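Local coordinates for protein beta-phenylalanine aminotransferase (Variovorax paradoxus, PDB 4AO9) that probably transfers the amino group of beta-phenylalanine to a keto acid, using bound pyridoxal-5'-phosphate as cofactor, at residues 188-193 and 197-202; 222-227 and 244-249. One frame throughout, in Å; residues are numbered along the deposited sequence. Where two conformers were deposited one is given.

Interaction 1 (188-193 and 197-202); sequences ARPSPT and FDFLVL
Strand 198-202 lies at an edge of the large mixed sheet, and there Val-201 and Phe-199 face Ala-188 and Pro-190 of the loop that leads into the strand. Val-201 contributes most. Its two methyls divide the work. CG1 stands anti to the backbone N (chi1 -175°) and meets the main chain of Ala-188, with CG1 of Val-201 3.5 Å from O of Ala-188. Val-201 CB is nearly as close to O of Ala-188, at 3.7 Å. No hydrogen bond joins the two segments. CG2 turns to Pro-190 instead: Val-201 CG2 lies 4.1 Å from CD of Pro-190, and the two side chains cross at a slant. The next carbon of the proline ring reaches toward the start of the strand. Pro-190 CG is 4.4 Å from CB of Phe-199, a loose apolar contact.

The strand belongs to the seven-stranded sheet of the fold-type I pyridoxal-phosphate enzymes, of which class III aminotransferases are a branch. It runs parallel to strand 171-175. Between the two strands, the chain passes cofactor-pocket residues Tyr-179, His-180 and Gly-181 before it reaches 188-193. The return into the strand is tight, with Asp-198 at the centre of an inverse gamma turn. The turn's bond, from Phe-199 N to Phe-197 O, is weak. Phe-197 CB sits 3.6 Å above one face of the Phe-199 ring, displaced toward its rim. Phe-186 meets this same ring edge-to-face and also touches Val-201, while Asp-198 OD2 forms a salt bridge with Lys-171 NZ on the neighbouring strand. Beyond the contact, Pro-192 packs on Leu-315 and Thr-193 on Ala-316, both of the second subunit.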
ATOM      1  N   ALA A 188      -9.134   7.761 -22.213  1.00 19.14           N
ATOM      2  CA  ALA A 188      -9.008   7.092 -23.508  1.00 19.32           C
ATOM      3  C   ALA A 188      -7.631   6.441 -23.671  1.00 19.39           C
ATOM      4  O   ALA A 188      -7.457   5.495 -24.445  1.00 20.28           O
ATOM      5  CB  ALA A 188      -9.269   8.083 -24.649  1.00 19.87           C
ATOM      6  N   ARG A 189      -6.655   6.962 -22.926  1.00 18.66           N
ATOM      7  CA  ARG A 189      -5.282   6.472 -22.927  1.00 18.21           C
ATOM      8  C   ARG A 189      -4.844   6.280 -21.472  1.00 16.42           C
ATOM      9  O   ARG A 189      -5.516   6.770 -20.575  1.00 16.14           O
ATOM     10  CB  ARG A 189      -4.373   7.499 -23.606  1.00 19.16           C
ATOM     11  CG  ARG A 189      -4.710   7.774 -25.074  1.00 22.82           C
ATOM     12  CD  ARG A 189      -3.899   8.951 -25.615  1.00 27.92           C
ATOM     13  NE  ARG A 189      -2.466   8.789 -25.365  1.00 32.01           N
ATOM     14  CZ  ARG A 189      -1.567   8.445 -26.285  1.00 33.88           C
ATOM     15  NH1 ARG A 189      -1.931   8.231 -27.546  1.00 35.48           N
ATOM     16  NH2 ARG A 189      -0.290   8.324 -25.942  1.00 35.26           N
ATOM     17  N   PRO A 190      -3.715   5.578 -21.231  1.00 15.52           N
ATOM     18  CA  PRO A 190      -3.238   5.489 -19.851  1.00 15.07           C
ATOM     19  C   PRO A 190      -2.970   6.877 -19.281  1.00 15.06           C
ATOM     20  O   PRO A 190      -2.448   7.753 -19.991  1.00 15.63           O
ATOM     21  CB  PRO A 190      -1.930   4.706 -19.988  1.00 15.19           C
ATOM     22  CG  PRO A 190      -2.150   3.849 -21.201  1.00 14.90           C
ATOM     23  CD  PRO A 190      -2.894   4.762 -22.143  1.00 15.36           C
ATOM     24  N   SER A 191      -3.350   7.069 -18.021  1.00 14.84           N
ATOM     25  CA  SER A 191      -3.143   8.346 -17.359  0.50 15.01           C
ATOM     26  C   SER A 191      -1.652   8.620 -17.172  1.00 15.17           C
ATOM     27  O   SER A 191      -0.829   7.703 -17.257  1.00 14.92           O
ATOM     28  CB  SER A 191      -3.891   8.376 -16.025  0.50 14.98           C
ATOM     29  OG  SER A 191      -5.268   8.144 -16.244  0.50 15.55           O
ATOM     30  N   PRO A 192      -1.288   9.899 -16.936  1.00 15.68           N
ATOM     31  CA  PRO A 192       0.137  10.217 -16.825  1.00 15.73           C
ATOM     32  C   PRO A 192       0.906   9.453 -15.739  1.00 15.11           C
ATOM     33  O   PRO A 192       2.115   9.267 -15.875  1.00 16.24           O
ATOM     34  CB  PRO A 192       0.131  11.718 -16.502  1.00 16.22           C
ATOM     35  CG  PRO A 192      -1.118  12.223 -17.072  1.00 16.79           C
ATOM     36  CD  PRO A 192      -2.122  11.119 -16.943  1.00 15.98           C
ATOM     37  N   THR A 193       0.217   9.016 -14.687  1.00 13.60           N
ATOM     38  CA  THR A 193       0.863   8.296 -13.588  1.00 12.79           C
ATOM     39  C   THR A 193       0.830   6.774 -13.742  1.00 11.62           C
ATOM     40  O   THR A 193       1.308   6.059 -12.878  1.00 11.16           O
ATOM     41  CB  THR A 193       0.259   8.660 -12.217  1.00 12.57           C
ATOM     42  OG1 THR A 193      -1.167   8.622 -12.299  1.00 15.06           O
ATOM     43  CG2 THR A 193       0.694  10.062 -11.794  1.00 13.80           C
ATOM     44  N   PHE A 197       3.136  -0.776 -18.351  1.00  9.52           N
ATOM     45  CA  PHE A 197       2.803  -2.070 -18.957  1.00  9.17           C
ATOM     46  C   PHE A 197       2.334  -1.816 -20.390  1.00  9.67           C
ATOM     47  O   PHE A 197       2.045  -0.666 -20.777  1.00 10.65           O
ATOM     48  CB  PHE A 197       1.661  -2.759 -18.197  1.00  8.75           C
ATOM     49  CG  PHE A 197       2.029  -3.279 -16.835  1.00  8.60           C
ATOM     50  CD1 PHE A 197       2.686  -4.504 -16.684  1.00  9.27           C
ATOM     51  CD2 PHE A 197       1.663  -2.576 -15.696  1.00 10.36           C
ATOM     52  CE1 PHE A 197       3.000  -5.007 -15.409  1.00 11.34           C
ATOM     53  CE2 PHE A 197       1.971  -3.076 -14.417  1.00 11.79           C
ATOM     54  CZ  PHE A 197       2.644  -4.282 -14.281  1.00 11.76           C
ATOM     55  N   ASP A 198       2.254  -2.885 -21.180  1.00  9.68           N
ATOM     56  CA  ASP A 198       1.697  -2.797 -22.526  1.00 10.75           C
ATOM     57  C   ASP A 198       0.167  -2.852 -22.476  1.00 10.74           C
ATOM     58  O   ASP A 198      -0.425  -3.922 -22.606  1.00 11.23           O
ATOM     59  CB  ASP A 198       2.251  -3.915 -23.412  1.00 11.12           C
ATOM     60  CG  ASP A 198       1.703  -3.846 -24.824  1.00 14.46           C
ATOM     61  OD1 ASP A 198       1.393  -2.725 -25.287  1.00 17.15           O
ATOM     62  OD2 ASP A 198       1.567  -4.912 -25.449  1.00 17.57           O
ATOM     63  N   PHE A 199      -0.466  -1.700 -22.283  1.00 11.25           N
ATOM     64  CA  PHE A 199      -1.925  -1.630 -22.203  1.00 11.34           C
ATOM     65  C   PHE A 199      -2.589  -1.407 -23.551  1.00 11.98           C
ATOM     66  O   PHE A 199      -2.203  -0.492 -24.293  1.00 14.34           O
ATOM     67  CB  PHE A 199      -2.355  -0.501 -21.264  1.00 11.27           C
ATOM     68  CG  PHE A 199      -2.059  -0.758 -19.818  1.00 11.21           C
ATOM     69  CD1 PHE A 199      -2.720  -1.769 -19.123  1.00  9.77           C
ATOM     70  CD2 PHE A 199      -1.129   0.031 -19.129  1.00 12.11           C
ATOM     71  CE1 PHE A 199      -2.453  -2.004 -17.767  1.00 10.42           C
ATOM     72  CE2 PHE A 199      -0.862  -0.205 -17.786  1.00 10.65           C
ATOM     73  CZ  PHE A 199      -1.524  -1.205 -17.104  1.00 10.93           C
ATOM     74  N   LEU A 200      -3.612  -2.216 -23.835  1.00 10.67           N
ATOM     75  CA  LEU A 200      -4.526  -1.978 -24.955  1.00 10.80           C
ATOM     76  C   LEU A 200      -5.848  -1.490 -24.363  1.00 10.29           C
ATOM     77  O   LEU A 200      -6.534  -2.242 -23.659  1.00  9.84           O
ATOM     78  CB  LEU A 200      -4.730  -3.264 -25.754  1.00 11.27           C
ATOM     79  CG  LEU A 200      -5.804  -3.251 -26.843  1.00 11.95           C
ATOM     80  CD1 LEU A 200      -5.523  -2.178 -27.898  1.00 14.11           C
ATOM     81  CD2 LEU A 200      -5.883  -4.615 -27.500  1.00 12.88           C
ATOM     82  N   VAL A 201      -6.192  -0.228 -24.637  1.00 10.58           N
ATOM     83  CA  VAL A 201      -7.342   0.419 -24.014  1.00 10.85           C
ATOM     84  C   VAL A 201      -8.524   0.388 -24.975  1.00 11.10           C
ATOM     85  O   VAL A 201      -8.461   0.962 -26.077  1.00 12.55           O
ATOM     86  CB  VAL A 201      -7.030   1.893 -23.600  1.00 10.92           C
ATOM     87  CG1 VAL A 201      -8.217   2.497 -22.845  1.00 12.68           C
ATOM     88  CG2 VAL A 201      -5.763   1.965 -22.745  1.00 11.38           C
ATOM     89  N   LEU A 202      -9.593  -0.279 -24.551  1.00 10.70           N
ATOM     90  CA  LEU A 202     -10.778  -0.486 -25.378  1.00 10.75           C
ATOM     91  C   LEU A 202     -11.973   0.224 -24.764  1.00 10.81           C
ATOM     92  O   LEU A 202     -11.982   0.510 -23.569  1.00 10.77           O
ATOM     93  CB  LEU A 202     -11.060  -1.989 -25.497  1.00 10.90           C
ATOM     94  CG  LEU A 202      -9.975  -2.857 -26.147  1.00 10.47           C
ATOM     95  CD1 LEU A 202     -10.440  -4.312 -26.259  1.00 12.15           C
ATOM     96  CD2 LEU A 202      -9.569  -2.325 -27.523  1.00 12.34           C
TER

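Interaction 2 (222-227 and 244-249); sequences AVVLVE and QALRES
Leu-246 points from its helix at two valines, Val-224 and Val-226, that lie on one face of strand 221-226. One methyl does the touching on the helix side. The leucine side chain is extended, with CD1 anti to CA (chi2 -171°), which carries CD1 out from the helix to the strand. It meets Val-226 tip to tip. Leu-246 CD1 is 3.8 Å from CG1 of Val-226 and 4.0 Å from its CG2. Both valine methyls therefore share the one leucine methyl. Val-226 CG1 takes the crowded position between the backbone N and the carbonyl carbon (chi1 69°), while CG2 is anti to the N. Val-224 comes in at a slant, and the distance from its CG1 to CD1 of Leu-246 is 4.2 Å. All three residues are buried, and the contact is wholly apolar. Phe-175 of the adjacent strand touches all three of them.

Two side-chain bonds of 244-249 stay within the helix. Ser-249 OG donates to Ala-245 O at 2.8 Å. Ala-245 O also accepts from Ser-249 N, at 2.9 Å. The two donors approach from opposite faces of the carbonyl plane, so the oxygen is gripped twice. Gln-244 NE2 donates to OE2 of Glu-248 at 3.0 Å. This bond is nearly straight (168°) and lies in the amide plane of the glutamine. Glu-248 OE1 pairs outside the helix, in a salt bridge with Arg-211 of helix 207-216.

At the end of the strand, Glu-227 enters the pyridoxal-phosphate pocket. Helix 240-253 links parallel neighbours 221-226 and 256-260 and packs against their sheet, a beta-alpha-beta crossover of the fold-type I aminotransferase domain.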
ATOM      1  N   ALA A 222      -2.278 -11.301 -22.164  1.00  7.64           N
ATOM      2  CA  ALA A 222      -2.138 -12.038 -20.915  1.00  7.32           C
ATOM      3  C   ALA A 222      -3.420 -11.977 -20.107  1.00  7.87           C
ATOM      4  O   ALA A 222      -3.793 -12.944 -19.432  1.00  7.96           O
ATOM      5  CB  ALA A 222      -0.994 -11.446 -20.083  1.00  7.66           C
ATOM      6  N   VAL A 223      -4.078 -10.826 -20.143  1.00  7.39           N
ATOM      7  CA  VAL A 223      -5.131 -10.556 -19.182  1.00  8.16           C
ATOM      8  C   VAL A 223      -6.071  -9.483 -19.695  1.00  7.61           C
ATOM      9  O   VAL A 223      -5.659  -8.573 -20.421  1.00  7.85           O
ATOM     10  CB  VAL A 223      -4.508 -10.216 -17.783  1.00  9.17           C
ATOM     11  CG1 VAL A 223      -3.574  -9.056 -17.868  1.00 10.37           C
ATOM     12  CG2 VAL A 223      -5.579 -10.003 -16.726  1.00 12.01           C
ATOM     13  N   VAL A 224      -7.350  -9.651 -19.362  1.00  7.13           N
ATOM     14  CA  VAL A 224      -8.377  -8.629 -19.542  1.00  7.88           C
ATOM     15  C   VAL A 224      -8.771  -8.205 -18.137  1.00  8.05           C
ATOM     16  O   VAL A 224      -9.227  -9.034 -17.361  1.00  8.33           O
ATOM     17  CB  VAL A 224      -9.607  -9.204 -20.286  1.00  7.78           C
ATOM     18  CG1 VAL A 224     -10.680  -8.123 -20.427  1.00  9.29           C
ATOM     19  CG2 VAL A 224      -9.193  -9.753 -21.671  1.00  9.17           C
ATOM     20  N   LEU A 225      -8.557  -6.931 -17.813  1.00  7.48           N
ATOM     21  CA  LEU A 225      -8.820  -6.399 -16.467  1.00  7.73           C
ATOM     22  C   LEU A 225      -9.968  -5.403 -16.542  1.00  7.44           C
ATOM     23  O   LEU A 225      -9.929  -4.460 -17.345  1.00  8.25           O
ATOM     24  CB  LEU A 225      -7.549  -5.738 -15.901  1.00  6.93           C
ATOM     25  CG  LEU A 225      -7.720  -4.922 -14.609  1.00  7.92           C
ATOM     26  CD1 LEU A 225      -8.077  -5.802 -13.430  1.00  8.92           C
ATOM     27  CD2 LEU A 225      -6.448  -4.132 -14.299  1.00  8.51           C
ATOM     28  N   VAL A 226     -11.006  -5.623 -15.738  1.00  7.56           N
ATOM     29  CA  VAL A 226     -12.211  -4.798 -15.835  1.00  7.41           C
ATOM     30  C   VAL A 226     -12.960  -4.704 -14.506  1.00  7.31           C
ATOM     31  O   VAL A 226     -13.003  -5.665 -13.721  1.00  7.46           O
ATOM     32  CB  VAL A 226     -13.146  -5.343 -16.969  1.00  7.34           C
ATOM     33  CG1 VAL A 226     -13.736  -6.699 -16.580  1.00  8.74           C
ATOM     34  CG2 VAL A 226     -14.262  -4.344 -17.332  1.00  8.77           C
ATOM     35  N   GLU A 227     -13.559  -3.536 -14.277  1.00  6.96           N
ATOM     36  CA  GLU A 227     -14.536  -3.351 -13.196  1.00  7.85           C
ATOM     37  C   GLU A 227     -15.915  -3.796 -13.689  1.00  8.14           C
ATOM     38  O   GLU A 227     -16.340  -3.355 -14.751  1.00  8.32           O
ATOM     39  CB  GLU A 227     -14.624  -1.876 -12.819  1.00  7.70           C
ATOM     40  CG  GLU A 227     -13.314  -1.262 -12.278  1.00  7.86           C
ATOM     41  CD  GLU A 227     -13.320   0.243 -12.449  1.00  8.79           C
ATOM     42  OE1 GLU A 227     -13.840   0.935 -11.538  1.00  8.16           O
ATOM     43  OE2 GLU A 227     -12.845   0.714 -13.510  1.00  8.89           O
ATOM     44  N   GLN A 244     -19.980 -10.701 -20.552  1.00 13.45           N
ATOM     45  CA  GLN A 244     -19.933 -12.060 -21.092  1.00 14.15           C
ATOM     46  C   GLN A 244     -18.988 -12.166 -22.301  1.00 13.23           C
ATOM     47  O   GLN A 244     -18.263 -13.155 -22.439  1.00 13.55           O
ATOM     48  CB  GLN A 244     -21.348 -12.558 -21.431  1.00 15.33           C
ATOM     49  CG  GLN A 244     -21.437 -14.031 -21.847  1.00 18.57           C
ATOM     50  CD  GLN A 244     -20.929 -15.013 -20.788  1.00 21.91           C
ATOM     51  OE1 GLN A 244     -20.991 -14.752 -19.579  1.00 24.50           O
ATOM     52  NE2 GLN A 244     -20.435 -16.163 -21.248  1.00 23.15           N
ATOM     53  N   ALA A 245     -18.983 -11.146 -23.155  1.00 12.63           N
ATOM     54  CA  ALA A 245     -18.059 -11.110 -24.287  1.00 12.05           C
ATOM     55  C   ALA A 245     -16.607 -11.147 -23.809  1.00 11.30           C
ATOM     56  O   ALA A 245     -15.769 -11.802 -24.425  1.00 11.63           O
ATOM     57  CB  ALA A 245     -18.313  -9.892 -25.170  1.00 12.97           C
ATOM     58  N   LEU A 246     -16.314 -10.466 -22.699  1.00 11.04           N
ATOM     59  CA  LEU A 246     -14.958 -10.494 -22.144  1.00  9.99           C
ATOM     60  C   LEU A 246     -14.559 -11.886 -21.650  1.00  9.89           C
ATOM     61  O   LEU A 246     -13.453 -12.354 -21.914  1.00  9.56           O
ATOM     62  CB  LEU A 246     -14.831  -9.474 -21.001  1.00  9.46           C
ATOM     63  CG  LEU A 246     -15.103  -8.014 -21.360  1.00  9.82           C
ATOM     64  CD1 LEU A 246     -14.710  -7.125 -20.188  1.00  8.96           C
ATOM     65  CD2 LEU A 246     -14.400  -7.564 -22.647  1.00 10.15           C
ATOM     66  N   ARG A 247     -15.464 -12.543 -20.929  1.00 10.26           N
ATOM     67  CA  ARG A 247     -15.216 -13.886 -20.436  1.00 10.10           C
ATOM     68  C   ARG A 247     -14.995 -14.848 -21.602  1.00 10.04           C
ATOM     69  O   ARG A 247     -14.024 -15.612 -21.615  1.00 10.92           O
ATOM     70  CB  ARG A 247     -16.372 -14.346 -19.519  1.00 10.08           C
ATOM     71  CG  ARG A 247     -16.321 -15.821 -19.081  1.00 10.16           C
ATOM     72  CD  ARG A 247     -15.197 -16.118 -18.075  1.00  9.81           C
ATOM     73  NE  ARG A 247     -13.892 -16.257 -18.731  1.00  8.78           N
ATOM     74  CZ  ARG A 247     -12.728 -16.356 -18.091  1.00  9.35           C
ATOM     75  NH1 ARG A 247     -12.673 -16.306 -16.760  1.00 10.96           N
ATOM     76  NH2 ARG A 247     -11.603 -16.479 -18.792  1.00  9.70           N
ATOM     77  N   GLU A 248     -15.879 -14.779 -22.598  1.00 10.35           N
ATOM     78  CA  GLU A 248     -15.764 -15.681 -23.737  1.00 11.07           C
ATOM     79  C   GLU A 248     -14.491 -15.452 -24.549  1.00 10.72           C
ATOM     80  O   GLU A 248     -13.812 -16.411 -24.924  1.00 10.66           O
ATOM     81  CB  GLU A 248     -16.997 -15.578 -24.627  1.00 11.95           C
ATOM     82  CG  GLU A 248     -18.219 -16.212 -23.990  1.00 14.99           C
ATOM     83  CD  GLU A 248     -19.513 -15.972 -24.758  1.00 17.97           C
ATOM     84  OE1 GLU A 248     -19.478 -15.395 -25.872  1.00 20.27           O
ATOM     85  OE2 GLU A 248     -20.576 -16.360 -24.221  1.00 20.12           O
ATOM     86  N   SER A 249     -14.187 -14.182 -24.814  1.00 10.87           N
ATOM     87  CA  SER A 249     -13.012 -13.816 -25.608  1.00 11.61           C
ATOM     88  C   SER A 249     -11.708 -14.187 -24.888  1.00 10.36           C
ATOM     89  O   SER A 249     -10.797 -14.746 -25.501  1.00 10.62           O
ATOM     90  CB  SER A 249     -13.046 -12.324 -25.952  1.00 12.06           C
ATOM     91  OG  SER A 249     -14.204 -12.008 -26.715  1.00 15.53           O
TER

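Overall arrangement
Interactions 1 and 2 reach the same seven-stranded sheet but at different depths. Interaction 1 lies at the surface, where a loop rests on an edge strand. Interaction 2 is buried and joins an inner strand to a helix. Strand 171-175 runs between strands 198-202 and 221-226, one from each contact. The centres of the contacts are 16 Å apart, and they do not touch. Neither has a hydrogen bond across its segments. Interaction 2 is aliphatic carbon against aliphatic carbon, chiefly methyl groups, whereas interaction 1 also sets a methyl against a backbone oxygen. The second subunit reaches the segments of interaction 1 alone. Interaction 2 includes Glu-227 of the cofactor pocket.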